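Long-range contacts in uncharacterized protein (Bacteroides ovatus CL02T12C04, PDB 6PTM), which is probably an exo-acting carrageenase of glycoside hydrolase family 42, cleaving sugar units from the ends of carrageenan chains: residues A[47-58]-A[71-82]; A[140-148]-A[746-754]. One frame throughout, in Å; residues are numbered along the deposited sequence.

Interaction 1: residues A[47-58]-A[71-82]; sequences ASGKINELRKLI and EETALRTAEIFM
Arg55 reaches over Leu75 to meet the carboxylate of Glu79, and its path joins the two helices where Arg55 is exposed. Its CB lies 4.0 Å from Leu75 CD2, and CG rests on the same methyl. The chain then bends at chi3 (-71°), which swings the guanidinium towards the neighbouring helix. On helix 69-90 the nearest atom to NE and to CZ is Glu79 OE2, while NH2 donates to that oxygen over 2.6 Å, on its anti lone pair. Guanidinium and carboxylate planes are only 12° apart, and on another edge NH1 makes a weak bond back to Asn52 OD1. Glu79 OE1 takes Arg76 NE, so one carboxylate is shared by two arginines. Were Glu79 an alanine, Arg55 would probably lose its charged mate and be left with the weak bond to Asn52, free to turn, while Arg76 would keep its salt bridge to Glu186. Beneath the bridge, Leu75 is a knob in the hole formed by Ile51, Leu54, Arg55 and Ile58; its CD1 touches Ile51 CG2 at 3.6 Å. Towards one end, Ile51 CD1 presses tightly on Met82 CG (3.5 Å), and Met82, curled at chi2 and chi3, lays SD 3.7 Å from Ala47 CB. Towards the other, Ile58 CD1 covers Glu71 CB at 3.8 Å. Leu54 also touches Met128 and Ser131 of helix 109-139, which packs against the pair. The segment axes approach to 10.2 Å and run nearly antiparallel (152°), an arrangement characteristic of an alpha-helical hairpin, here with a single knob-into-hole contact at Leu75 and a salt-bridge network along one edge.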
loop_
_atom_site.group_PDB
_atom_site.type_symbol
_atom_site.label_atom_id
_atom_site.label_comp_id
_atom_site.label_asym_id
_atom_site.label_seq_id
_atom_site.Cartn_x
_atom_site.Cartn_y
_atom_site.Cartn_z
ATOM N N ALA A 47 12.258 -34.189 -8.204
ATOM C CA ALA A 47 11.714 -32.900 -8.679
ATOM C C ALA A 47 11.681 -32.881 -10.208
ATOM O O ALA A 47 10.612 -32.497 -10.719
ATOM C CB ALA A 47 12.487 -31.728 -8.130
ATOM N N SER A 48 12.772 -33.258 -10.903
ATOM C CA SER A 48 12.826 -33.286 -12.394
ATOM C C SER A 48 11.718 -34.185 -12.928
ATOM O O SER A 48 11.146 -33.814 -13.914
ATOM C CB SER A 48 14.137 -33.766 -12.958
ATOM O OG SER A 48 15.186 -33.083 -12.327
ATOM N N GLY A 49 11.499 -35.347 -12.313
ATOM C CA GLY A 49 10.394 -36.275 -12.631
ATOM C C GLY A 49 9.020 -35.605 -12.600
ATOM O O GLY A 49 8.305 -35.695 -13.596
ATOM N N LYS A 50 8.646 -34.956 -11.498
ATOM C CA LYS A 50 7.339 -34.243 -11.349
ATOM C C LYS A 50 7.203 -33.109 -12.364
ATOM O O LYS A 50 6.094 -32.917 -12.908
ATOM C CB LYS A 50 7.211 -33.690 -9.933
ATOM C CG LYS A 50 7.162 -34.752 -8.855
ATOM C CD LYS A 50 5.932 -35.602 -8.974
ATOM C CE LYS A 50 5.909 -36.632 -7.874
ATOM N NZ LYS A 50 4.537 -37.130 -7.658
ATOM N N ILE A 51 8.300 -32.395 -12.629
ATOM C CA ILE A 51 8.308 -31.296 -13.620
ATOM C C ILE A 51 7.965 -31.872 -14.993
ATOM O O ILE A 51 7.089 -31.289 -15.710
ATOM C CB ILE A 51 9.670 -30.591 -13.609
ATOM C CG1 ILE A 51 9.863 -29.816 -12.306
ATOM C CG2 ILE A 51 9.824 -29.715 -14.830
ATOM C CD1 ILE A 51 11.228 -29.145 -12.189
ATOM N N ASN A 52 8.649 -32.949 -15.394
ATOM C CA ASN A 52 8.377 -33.590 -16.711
ATOM C C ASN A 52 6.914 -34.046 -16.743
ATOM O O ASN A 52 6.297 -33.952 -17.785
ATOM C CB ASN A 52 9.333 -34.755 -16.991
ATOM C CG ASN A 52 10.785 -34.330 -17.124
ATOM O OD1 ASN A 52 11.098 -33.174 -17.429
ATOM N ND2 ASN A 52 11.701 -35.260 -16.897
ATOM N N GLU A 53 6.378 -34.535 -15.633
ATOM C CA GLU A 53 4.994 -35.066 -15.572
ATOM C C GLU A 53 4.033 -33.891 -15.814
ATOM O O GLU A 53 3.174 -33.994 -16.728
ATOM C CB GLU A 53 4.789 -35.773 -14.235
ATOM C CG GLU A 53 3.567 -36.687 -14.185
ATOM C CD GLU A 53 3.195 -37.184 -12.800
ATOM O OE1 GLU A 53 4.093 -37.345 -11.981
ATOM O OE2 GLU A 53 1.995 -37.395 -12.542
ATOM N N LEU A 54 4.200 -32.786 -15.073
ATOM C CA LEU A 54 3.349 -31.584 -15.261
ATOM C C LEU A 54 3.467 -31.069 -16.691
ATOM O O LEU A 54 2.427 -30.714 -17.249
ATOM C CB LEU A 54 3.696 -30.469 -14.275
ATOM C CG LEU A 54 2.771 -29.258 -14.405
ATOM C CD1 LEU A 54 1.306 -29.666 -14.257
ATOM C CD2 LEU A 54 3.139 -28.174 -13.404
ATOM N N ARG A 55 4.674 -31.049 -17.275
ATOM C CA ARG A 55 4.893 -30.543 -18.657
ATOM C C ARG A 55 4.073 -31.362 -19.664
ATOM O O ARG A 55 3.482 -30.753 -20.571
ATOM C CB ARG A 55 6.370 -30.575 -19.072
ATOM C CG ARG A 55 6.623 -29.987 -20.451
ATOM C CD ARG A 55 8.073 -30.107 -20.889
ATOM N NE ARG A 55 8.857 -29.168 -20.081
ATOM C CZ ARG A 55 9.666 -29.487 -19.078
ATOM N NH1 ARG A 55 9.893 -30.752 -18.770
ATOM N NH2 ARG A 55 10.297 -28.528 -18.409
ATOM N N LYS A 56 4.017 -32.686 -19.531
ATOM C CA LYS A 56 3.195 -33.506 -20.461
ATOM C C LYS A 56 1.704 -33.277 -20.168
ATOM O O LYS A 56 0.922 -33.244 -21.109
ATOM C CB LYS A 56 3.540 -34.989 -20.335
ATOM C CG LYS A 56 5.028 -35.287 -20.352
ATOM C CD LYS A 56 5.389 -36.467 -21.192
ATOM C CE LYS A 56 4.681 -37.727 -20.750
ATOM N NZ LYS A 56 5.521 -38.503 -19.811
ATOM N N LEU A 57 1.304 -33.147 -18.908
ATOM C CA LEU A 57 -0.135 -32.977 -18.559
ATOM C C LEU A 57 -0.617 -31.647 -19.135
ATOM O O LEU A 57 -1.734 -31.588 -19.672
ATOM C CB LEU A 57 -0.315 -33.020 -17.039
ATOM C CG LEU A 57 -1.769 -33.061 -16.576
ATOM C CD1 LEU A 57 -2.427 -34.365 -17.009
ATOM C CD2 LEU A 57 -1.835 -32.918 -15.062
ATOM N N ILE A 58 0.228 -30.622 -19.087
ATOM C CA ILE A 58 -0.094 -29.311 -19.704
ATOM C C ILE A 58 -0.351 -29.499 -21.204
ATOM O O ILE A 58 -1.353 -28.957 -21.706
ATOM C CB ILE A 58 1.003 -28.269 -19.415
ATOM C CG1 ILE A 58 0.905 -27.809 -17.954
ATOM C CG2 ILE A 58 0.928 -27.117 -20.412
ATOM C CD1 ILE A 58 2.118 -27.051 -17.482
ATOM N N GLU A 71 -0.761 -23.543 -14.526
ATOM C CA GLU A 71 0.207 -24.669 -14.467
ATOM C C GLU A 71 1.488 -24.293 -15.222
ATOM O O GLU A 71 2.593 -24.658 -14.743
ATOM C CB GLU A 71 -0.443 -25.951 -14.964
ATOM C CG GLU A 71 -1.497 -26.507 -14.017
ATOM C CD GLU A 71 -2.861 -25.855 -14.175
ATOM O OE1 GLU A 71 -3.079 -25.182 -15.216
ATOM O OE2 GLU A 71 -3.699 -26.019 -13.256
ATOM N N GLU A 72 1.386 -23.593 -16.345
ATOM C CA GLU A 72 2.590 -23.102 -17.067
ATOM C C GLU A 72 3.394 -22.144 -16.194
ATOM O O GLU A 72 4.649 -22.150 -16.280
ATOM C CB GLU A 72 2.221 -22.379 -18.355
ATOM C CG GLU A 72 1.690 -23.309 -19.426
ATOM C CD GLU A 72 1.131 -22.510 -20.587
ATOM O OE1 GLU A 72 1.785 -21.530 -20.955
ATOM O OE2 GLU A 72 0.025 -22.787 -21.030
ATOM N N THR A 73 2.713 -21.321 -15.396
ATOM C CA THR A 73 3.377 -20.378 -14.464
ATOM C C THR A 73 4.126 -21.193 -13.414
ATOM O O THR A 73 5.302 -20.880 -13.133
ATOM C CB THR A 73 2.377 -19.395 -13.844
ATOM O OG1 THR A 73 1.806 -18.639 -14.914
ATOM C CG2 THR A 73 3.029 -18.493 -12.824
ATOM N N ALA A 74 3.470 -22.188 -12.822
ATOM C CA ALA A 74 4.082 -23.094 -11.819
ATOM C C ALA A 74 5.271 -23.855 -12.441
ATOM O O ALA A 74 6.323 -23.989 -11.769
ATOM C CB ALA A 74 3.034 -24.055 -11.280
ATOM N N LEU A 75 5.080 -24.412 -13.638
ATOM C CA LEU A 75 6.141 -25.170 -14.362
ATOM C C LEU A 75 7.347 -24.244 -14.554
ATOM O O LEU A 75 8.474 -24.667 -14.288
ATOM C CB LEU A 75 5.619 -25.646 -15.720
ATOM C CG LEU A 75 6.619 -26.472 -16.528
ATOM C CD1 LEU A 75 6.900 -27.788 -15.826
ATOM C CD2 LEU A 75 6.119 -26.759 -17.922
ATOM N N ARG A 76 7.133 -23.029 -15.046
ATOM C CA ARG A 76 8.242 -22.075 -15.282
ATOM C C ARG A 76 8.928 -21.750 -13.955
ATOM O O ARG A 76 10.178 -21.680 -13.913
ATOM C CB ARG A 76 7.767 -20.810 -15.992
ATOM C CG ARG A 76 8.884 -19.805 -16.233
ATOM C CD ARG A 76 10.059 -20.375 -17.012
ATOM N NE ARG A 76 9.634 -20.893 -18.310
ATOM C CZ ARG A 76 9.319 -20.143 -19.365
ATOM N NH1 ARG A 76 9.362 -18.819 -19.325
ATOM N NH2 ARG A 76 8.948 -20.735 -20.485
ATOM N N THR A 77 8.152 -21.538 -12.900
ATOM C CA THR A 77 8.746 -21.270 -11.582
ATOM C C THR A 77 9.676 -22.429 -11.212
ATOM O O THR A 77 10.784 -22.206 -10.670
ATOM C CB THR A 77 7.683 -21.067 -10.508
ATOM O OG1 THR A 77 6.783 -20.021 -10.889
ATOM C CG2 THR A 77 8.346 -20.731 -9.195
ATOM N N ALA A 78 9.207 -23.644 -11.428
ATOM C CA ALA A 78 9.929 -24.867 -11.054
ATOM C C ALA A 78 11.218 -24.921 -11.875
ATOM O O ALA A 78 12.305 -25.083 -11.264
ATOM C CB ALA A 78 9.034 -26.059 -11.263
ATOM N N GLU A 79 11.123 -24.698 -13.191
ATOM C CA GLU A 79 12.306 -24.728 -14.104
ATOM C C GLU A 79 13.335 -23.723 -13.612
ATOM O O GLU A 79 14.494 -24.065 -13.567
ATOM C CB GLU A 79 11.916 -24.405 -15.540
ATOM C CG GLU A 79 11.083 -25.494 -16.149
ATOM C CD GLU A 79 10.446 -25.062 -17.446
ATOM O OE1 GLU A 79 10.404 -23.871 -17.714
ATOM O OE2 GLU A 79 9.940 -25.923 -18.128
ATOM N N ILE A 80 12.900 -22.536 -13.191
ATOM C CA ILE A 80 13.833 -21.467 -12.738
ATOM C C ILE A 80 14.508 -21.910 -11.436
ATOM O O ILE A 80 15.729 -21.771 -11.330
ATOM C CB ILE A 80 13.111 -20.116 -12.590
ATOM C CG1 ILE A 80 12.718 -19.567 -13.975
ATOM C CG2 ILE A 80 13.973 -19.129 -11.813
ATOM C CD1 ILE A 80 11.829 -18.342 -13.920
ATOM N N PHE A 81 13.736 -22.418 -10.484
ATOM C CA PHE A 81 14.255 -22.681 -9.120
ATOM C C PHE A 81 15.055 -23.976 -9.114
ATOM O O PHE A 81 15.775 -24.181 -8.136
ATOM C CB PHE A 81 13.148 -22.695 -8.071
ATOM C CG PHE A 81 12.923 -21.318 -7.503
ATOM C CD1 PHE A 81 12.047 -20.432 -8.115
ATOM C CD2 PHE A 81 13.630 -20.898 -6.390
ATOM C CE1 PHE A 81 11.843 -19.173 -7.574
ATOM C CE2 PHE A 81 13.431 -19.637 -5.856
ATOM C CZ PHE A 81 12.548 -18.778 -6.456
ATOM N N MET A 82 14.914 -24.823 -10.124
ATOM C CA MET A 82 15.807 -26.002 -10.211
ATOM C C MET A 82 17.214 -25.438 -10.452
ATOM O O MET A 82 18.158 -25.915 -9.810
ATOM C CB MET A 82 15.412 -26.981 -11.318
ATOM C CG MET A 82 14.173 -27.792 -10.996
ATOM S SD MET A 82 14.369 -28.827 -9.514
ATOM C CE MET A 82 15.385 -30.135 -10.212
#

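Interaction 2: residues A[140-148]-A[746-754]; sequences RGELKRLPT and SEVLTGLKS
The tight turn that follows strand 742-747 offers Thr750 O to the backbone of Lys144, in the loop leaving helix 109-139. Lys144 N donates to it over 2.8 Å in a nearly straight bond (168° at the hydrogen), although it comes from above the carbonyl plane. Alongside, Lys144 O and Leu749 O face each other at 3.1 Å; both are acceptors, and each receives a hydrogen bond from a water, water 2 for Lys144 O and water 3 for Leu749 O. Water 3 also accepts from Leu146 N. Bent at chi3 (64°) and chi4 (86°), the Lys144 chain passes Gly751 CA with its CE and brings NZ to waters 1 and 2, which carry the link on to Val748 O. The turn is shaped by an ST turn, Thr750 OG1 accepting from Leu752 N at 3.1 Å, while a Schellman motif at Gly141 ends the helix on the other side. At Gly751, phi is positive, and a CB would fall only 3.2 Å from Lys144 CB. Leucines flank the polar centre: Leu143 CD2 meets Leu752 CD1 at 3.8 Å, and Leu146 CD1 lies 4.2 Å from Val748 CG1, beside Val550.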
loop_
_atom_site.group_PDB
_atom_site.type_symbol
_atom_site.label_atom_id
_atom_site.label_comp_id
_atom_site.label_asym_id
_atom_site.label_seq_id
_atom_site.Cartn_x
_atom_site.Cartn_y
_atom_site.Cartn_z
ATOM N N ARG A 140 -11.060 -33.576 -15.904
ATOM C CA ARG A 140 -12.181 -34.523 -15.662
ATOM C C ARG A 140 -13.493 -33.809 -15.389
ATOM O O ARG A 140 -14.409 -34.485 -14.995
ATOM C CB ARG A 140 -11.877 -35.402 -14.453
ATOM C CG ARG A 140 -10.729 -36.357 -14.737
ATOM C CD ARG A 140 -10.281 -37.182 -13.541
ATOM N NE ARG A 140 -8.960 -37.639 -13.945
ATOM C CZ ARG A 140 -8.715 -38.752 -14.646
ATOM N NH1 ARG A 140 -9.700 -39.574 -14.977
ATOM N NH2 ARG A 140 -7.474 -39.055 -14.991
ATOM N N GLY A 141 -13.544 -32.490 -15.457
ATOM C CA GLY A 141 -14.791 -31.748 -15.241
ATOM C C GLY A 141 -15.176 -31.654 -13.780
ATOM O O GLY A 141 -16.325 -31.280 -13.533
ATOM N N GLU A 142 -14.258 -31.910 -12.839
ATOM C CA GLU A 142 -14.563 -31.966 -11.384
ATOM C C GLU A 142 -14.381 -30.588 -10.723
ATOM O O GLU A 142 -14.933 -30.402 -9.655
ATOM C CB GLU A 142 -13.654 -32.965 -10.678
ATOM C CG GLU A 142 -13.894 -34.400 -11.082
ATOM C CD GLU A 142 -12.731 -35.323 -10.725
ATOM O OE1 GLU A 142 -11.670 -34.825 -10.232
ATOM O OE2 GLU A 142 -12.860 -36.540 -10.980
ATOM N N LEU A 143 -13.518 -29.739 -11.288
ATOM C CA LEU A 143 -13.322 -28.316 -10.937
ATOM C C LEU A 143 -13.686 -27.501 -12.164
ATOM O O LEU A 143 -13.278 -27.895 -13.287
ATOM C CB LEU A 143 -11.867 -28.027 -10.563
ATOM C CG LEU A 143 -11.293 -28.811 -9.383
ATOM C CD1 LEU A 143 -9.817 -28.468 -9.171
ATOM C CD2 LEU A 143 -12.074 -28.574 -8.104
ATOM N N LYS A 144 -14.414 -26.422 -11.960
ATOM C CA LYS A 144 -14.725 -25.488 -13.063
ATOM C C LYS A 144 -13.646 -24.403 -13.071
ATOM O O LYS A 144 -13.475 -23.727 -12.058
ATOM C CB LYS A 144 -16.142 -24.936 -12.881
ATOM C CG LYS A 144 -16.603 -23.972 -13.978
ATOM C CD LYS A 144 -18.057 -23.539 -13.852
ATOM C CE LYS A 144 -18.323 -22.747 -12.592
ATOM N NZ LYS A 144 -18.020 -21.327 -12.818
ATOM N N ARG A 145 -12.942 -24.244 -14.185
ATOM C CA ARG A 145 -11.918 -23.180 -14.347
ATOM C C ARG A 145 -12.521 -21.979 -15.060
ATOM O O ARG A 145 -12.886 -22.094 -16.195
ATOM C CB ARG A 145 -10.706 -23.676 -15.128
ATOM C CG ARG A 145 -9.656 -22.597 -15.342
ATOM C CD ARG A 145 -8.325 -23.233 -15.608
ATOM N NE ARG A 145 -7.780 -23.872 -14.412
ATOM C CZ ARG A 145 -6.599 -24.474 -14.391
ATOM N NH1 ARG A 145 -5.873 -24.504 -15.487
ATOM N NH2 ARG A 145 -6.107 -24.993 -13.283
ATOM N N LEU A 146 -12.554 -20.827 -14.406
ATOM C CA LEU A 146 -13.053 -19.597 -15.038
ATOM C C LEU A 146 -12.065 -19.159 -16.101
ATOM O O LEU A 146 -10.863 -19.393 -15.949
ATOM C CB LEU A 146 -13.207 -18.534 -13.961
ATOM C CG LEU A 146 -14.275 -18.846 -12.924
ATOM C CD1 LEU A 146 -14.337 -17.734 -11.892
ATOM C CD2 LEU A 146 -15.630 -19.051 -13.596
ATOM N N PRO A 147 -12.558 -18.480 -17.160
ATOM C CA PRO A 147 -11.679 -17.820 -18.108
ATOM C C PRO A 147 -10.753 -16.822 -17.403
ATOM O O PRO A 147 -11.196 -16.100 -16.472
ATOM C CB PRO A 147 -12.630 -17.049 -19.045
ATOM C CG PRO A 147 -14.002 -17.704 -18.864
ATOM C CD PRO A 147 -13.995 -18.246 -17.443
ATOM N N THR A 148 -9.517 -16.713 -17.886
ATOM C CA THR A 148 -8.518 -15.781 -17.312
ATOM C C THR A 148 -7.606 -15.331 -18.447
ATOM O O THR A 148 -7.311 -16.127 -19.326
ATOM C CB THR A 148 -7.798 -16.427 -16.117
ATOM O OG1 THR A 148 -7.180 -15.379 -15.377
ATOM C CG2 THR A 148 -6.764 -17.451 -16.520
ATOM N N SER A 746 -21.974 -21.926 -3.231
ATOM C CA SER A 746 -20.864 -22.527 -4.000
ATOM C C SER A 746 -19.634 -21.607 -3.965
ATOM O O SER A 746 -19.731 -20.400 -3.667
ATOM C CB SER A 746 -21.320 -22.880 -5.406
ATOM O OG SER A 746 -21.641 -21.707 -6.113
ATOM N N GLU A 747 -18.503 -22.198 -4.287
ATOM C CA GLU A 747 -17.194 -21.535 -4.470
ATOM C C GLU A 747 -17.148 -20.934 -5.876
ATOM O O GLU A 747 -17.250 -21.679 -6.854
ATOM C CB GLU A 747 -16.087 -22.565 -4.279
ATOM C CG GLU A 747 -16.042 -23.109 -2.859
ATOM C CD GLU A 747 -14.828 -23.961 -2.559
ATOM O OE1 GLU A 747 -14.141 -24.298 -3.498
ATOM O OE2 GLU A 747 -14.597 -24.270 -1.386
ATOM N N VAL A 748 -16.945 -19.629 -5.973
ATOM C CA VAL A 748 -16.878 -18.937 -7.298
ATOM C C VAL A 748 -15.734 -19.531 -8.128
ATOM O O VAL A 748 -15.941 -19.861 -9.307
ATOM C CB VAL A 748 -16.729 -17.422 -7.100
ATOM C CG1 VAL A 748 -16.380 -16.707 -8.408
ATOM C CG2 VAL A 748 -17.981 -16.867 -6.454
ATOM N N LEU A 749 -14.577 -19.749 -7.533
ATOM C CA LEU A 749 -13.367 -20.092 -8.316
ATOM C C LEU A 749 -13.391 -21.566 -8.745
ATOM O O LEU A 749 -12.693 -21.892 -9.714
ATOM C CB LEU A 749 -12.118 -19.757 -7.490
ATOM C CG LEU A 749 -11.942 -18.280 -7.155
ATOM C CD1 LEU A 749 -10.718 -18.061 -6.258
ATOM C CD2 LEU A 749 -11.845 -17.437 -8.415
ATOM N N THR A 750 -14.109 -22.446 -8.044
ATOM C CA THR A 750 -13.985 -23.912 -8.253
ATOM C C THR A 750 -15.296 -24.472 -8.792
ATOM O O THR A 750 -15.233 -25.544 -9.400
ATOM C CB THR A 750 -13.622 -24.687 -6.982
ATOM O OG1 THR A 750 -14.606 -24.498 -5.957
ATOM C CG2 THR A 750 -12.244 -24.340 -6.457
ATOM N N GLY A 751 -16.412 -23.764 -8.580
ATOM C CA GLY A 751 -17.757 -24.296 -8.789
ATOM C C GLY A 751 -18.165 -25.333 -7.756
ATOM O O GLY A 751 -19.290 -25.773 -7.847
ATOM N N LEU A 752 -17.331 -25.703 -6.784
ATOM C CA LEU A 752 -17.734 -26.724 -5.784
ATOM C C LEU A 752 -18.816 -26.178 -4.847
ATOM O O LEU A 752 -18.784 -25.005 -4.436
ATOM C CB LEU A 752 -16.522 -27.180 -4.977
ATOM C CG LEU A 752 -15.421 -27.886 -5.780
ATOM C CD1 LEU A 752 -14.156 -27.955 -4.970
ATOM C CD2 LEU A 752 -15.845 -29.286 -6.230
ATOM N N LYS A 753 -19.703 -27.068 -4.441
ATOM C CA LYS A 753 -20.725 -26.821 -3.410
ATOM C C LYS A 753 -20.007 -26.482 -2.099
ATOM O O LYS A 753 -19.003 -27.125 -1.764
ATOM C CB LYS A 753 -21.601 -28.066 -3.333
ATOM C CG LYS A 753 -22.785 -27.989 -2.386
ATOM C CD LYS A 753 -23.436 -29.358 -2.208
ATOM C CE LYS A 753 -24.397 -29.432 -1.039
ATOM N NZ LYS A 753 -25.702 -30.011 -1.455
ATOM N N SER A 754 -20.514 -25.497 -1.371
ATOM C CA SER A 754 -20.007 -25.128 -0.026
ATOM C C SER A 754 -21.169 -25.235 0.951
ATOM O O SER A 754 -22.191 -25.765 0.565
ATOM C CB SER A 754 -19.367 -23.766 -0.032
ATOM O OG SER A 754 -18.469 -23.628 1.057
HETATM O O HOH W 1 -18.146 -19.691 -10.576
HETATM O O HOH W 2 -15.525 -21.868 -11.341
HETATM O O HOH W 3 -11.191 -20.753 -11.869
#

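Overall arrangement
From the N terminus, helix 44-63 turns through a short loop into helix 69-90, and interaction 1 closes that local hairpin. The chain then runs through helices 92-100 and 109-139 before interaction 2 opens, so the two contacts follow in series and neither nest nor cross. Interaction 2 spans 597 residues, including the parallel strands and helices of the central domain, expected to be a (beta/alpha)8 barrel in this family, and closes at the C-terminal antiparallel sheet. The helical N-terminal region is thus tied to the last domain. Centres about 23 Å apart, the contacts are linked directly: Arg145 NH2 forms a 2.6 Å salt bridge with Glu71 OE2.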